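Local coordinates for protein thiamine-phosphate synthase (Pyrococcus furiosus, PDB 1XI3) that probably condenses a thiazole phosphate with a pyrimidine pyrophosphate to form thiamine monophosphate, using magnesium, in thiamine diphosphate biosynthesis, at residues K127-L132 with V161-V166. Numbering follows the deposited sequence.
Sequences KGADYL and VKIPVV
The N-terminal ends of two neighbouring parallel strands of the TIM barrel, 131-135 and 165-168, pair here through Leu132, whose backbone bonds Pro164 and Val166 on either side of Val165. Leu132 N donates to Pro164 O (2.9 Å) in the carbonyl plane, and Val166 N to Leu132 O (2.8 Å) in a nearly straight bond (174°). On the outer, helix-facing side, Leu132 CG lies beside its own backbone N (chi1 -57°), which sends the two methyls toward the incoming loop: CD2 meets Ile163 CD1 at 3.6 Å, the two side chains crossing at about a right angle, while CD1 reaches Val161 CG2 tip to tip (4.1 Å). Ala121 and Ala124 of helix 118-127 also touch this leucine. Cut back to an alanine, this position is likely to leave Ile163 CD1 and the Val161 methyls without their leucine partner and to open a gap beneath that helix. Tyr131 turns the other way; its CB packs on Pro164 CB (4.0 Å), CD2 approaches Val166 CG2 obliquely, and its hydroxyl hydrogen-bonds with that of Tyr18. Backbone bonding thus fixes the parallel register, with apolar contacts toward helix 118-127 outside and, inside, Tyr131 about 5 Å (side chains) from Gln44, which probably binds the pyrimidine substrate.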
loop_
_atom_site.group_PDB
_atom_site.type_symbol
_atom_site.label_atom_id
_atom_site.label_comp_id
_atom_site.label_asym_id
_atom_site.label_seq_id
_atom_site.Cartn_x
_atom_site.Cartn_y
_atom_site.Cartn_z
ATOM N N LYS A 127 6.169 -0.160 -21.608
ATOM C CA LYS A 127 5.008 0.109 -20.765
ATOM C C LYS A 127 4.943 1.561 -20.274
ATOM O O LYS A 127 3.927 1.988 -19.699
ATOM C CB LYS A 127 4.987 -0.854 -19.595
ATOM C CG LYS A 127 4.808 -2.296 -19.987
ATOM C CD LYS A 127 3.401 -2.833 -19.734
ATOM C CE LYS A 127 3.404 -3.991 -18.719
ATOM N NZ LYS A 127 4.413 -5.074 -19.068
ATOM N N GLY A 128 6.036 2.296 -20.468
ATOM C CA GLY A 128 6.110 3.731 -20.161
ATOM C C GLY A 128 6.858 4.127 -18.894
ATOM O O GLY A 128 6.630 5.223 -18.362
ATOM N N ALA A 129 7.755 3.270 -18.397
ATOM C CA ALA A 129 8.621 3.639 -17.294
ATOM C C ALA A 129 9.366 4.907 -17.667
ATOM O O ALA A 129 9.757 5.093 -18.830
ATOM C CB ALA A 129 9.597 2.543 -16.982
ATOM N N ASP A 130 9.575 5.776 -16.676
ATOM C CA ASP A 130 10.376 6.979 -16.882
ATOM C C ASP A 130 11.867 6.764 -16.713
ATOM O O ASP A 130 12.665 7.442 -17.356
ATOM C CB ASP A 130 9.884 8.075 -15.921
ATOM C CG ASP A 130 8.469 8.480 -16.225
ATOM O OD1 ASP A 130 7.563 8.260 -15.410
ATOM O OD2 ASP A 130 8.252 9.013 -17.340
ATOM N N TYR A 131 12.254 5.837 -15.839
ATOM C CA TYR A 131 13.641 5.418 -15.730
ATOM C C TYR A 131 13.684 3.991 -15.272
ATOM O O TYR A 131 12.673 3.422 -14.858
ATOM C CB TYR A 131 14.469 6.327 -14.774
ATOM C CG TYR A 131 14.111 6.168 -13.311
ATOM C CD1 TYR A 131 13.027 6.870 -12.737
ATOM C CD2 TYR A 131 14.813 5.291 -12.498
ATOM C CE1 TYR A 131 12.684 6.699 -11.388
ATOM C CE2 TYR A 131 14.471 5.115 -11.156
ATOM C CZ TYR A 131 13.396 5.805 -10.610
ATOM O OH TYR A 131 13.075 5.575 -9.286
ATOM N N LEU A 132 14.872 3.417 -15.394
ATOM C CA LEU A 132 15.110 2.037 -14.995
ATOM C C LEU A 132 16.086 2.003 -13.857
ATOM O O LEU A 132 17.094 2.725 -13.849
ATOM C CB LEU A 132 15.734 1.206 -16.139
ATOM C CG LEU A 132 14.940 1.165 -17.428
ATOM C CD1 LEU A 132 15.651 0.242 -18.425
ATOM C CD2 LEU A 132 13.543 0.682 -17.181
ATOM N N VAL A 161 18.144 0.960 -24.499
ATOM C CA VAL A 161 16.989 1.780 -24.136
ATOM C C VAL A 161 17.318 3.259 -24.244
ATOM O O VAL A 161 18.479 3.636 -24.233
ATOM C CB VAL A 161 16.477 1.491 -22.686
ATOM C CG1 VAL A 161 16.208 0.033 -22.510
ATOM C CG2 VAL A 161 17.460 2.004 -21.633
ATOM N N LYS A 162 16.269 4.075 -24.342
ATOM C CA LYS A 162 16.407 5.520 -24.534
ATOM C C LYS A 162 16.114 6.331 -23.268
ATOM O O LYS A 162 16.459 7.516 -23.200
ATOM C CB LYS A 162 15.452 5.970 -25.631
ATOM C CG LYS A 162 15.750 5.313 -26.963
ATOM N N ILE A 163 15.459 5.697 -22.295
ATOM C CA ILE A 163 15.171 6.337 -21.009
ATOM C C ILE A 163 16.373 6.217 -20.050
ATOM O O ILE A 163 17.269 5.371 -20.237
ATOM C CB ILE A 163 13.913 5.741 -20.314
ATOM C CG1 ILE A 163 14.012 4.201 -20.146
ATOM C CG2 ILE A 163 12.645 6.101 -21.084
ATOM C CD1 ILE A 163 12.943 3.584 -19.307
ATOM N N PRO A 164 16.436 7.108 -19.026
ATOM C CA PRO A 164 17.532 7.030 -18.098
ATOM C C PRO A 164 17.641 5.704 -17.373
ATOM O O PRO A 164 16.623 5.074 -17.074
ATOM C CB PRO A 164 17.240 8.128 -17.097
ATOM C CG PRO A 164 16.370 9.090 -17.840
ATOM C CD PRO A 164 15.558 8.251 -18.743
ATOM N N VAL A 165 18.878 5.326 -17.118
ATOM C CA VAL A 165 19.203 4.070 -16.420
ATOM C C VAL A 165 20.054 4.389 -15.194
ATOM O O VAL A 165 21.111 5.031 -15.309
ATOM C CB VAL A 165 19.960 3.087 -17.346
ATOM C CG1 VAL A 165 20.288 1.781 -16.581
ATOM C CG2 VAL A 165 19.189 2.849 -18.631
ATOM N N VAL A 166 19.582 3.937 -14.021
ATOM C CA VAL A 166 20.320 3.988 -12.776
ATOM C C VAL A 166 20.790 2.567 -12.459
ATOM O O VAL A 166 19.976 1.636 -12.398
ATOM C CB VAL A 166 19.445 4.514 -11.638
ATOM C CG1 VAL A 166 20.219 4.567 -10.369
ATOM C CG2 VAL A 166 18.906 5.906 -11.997
#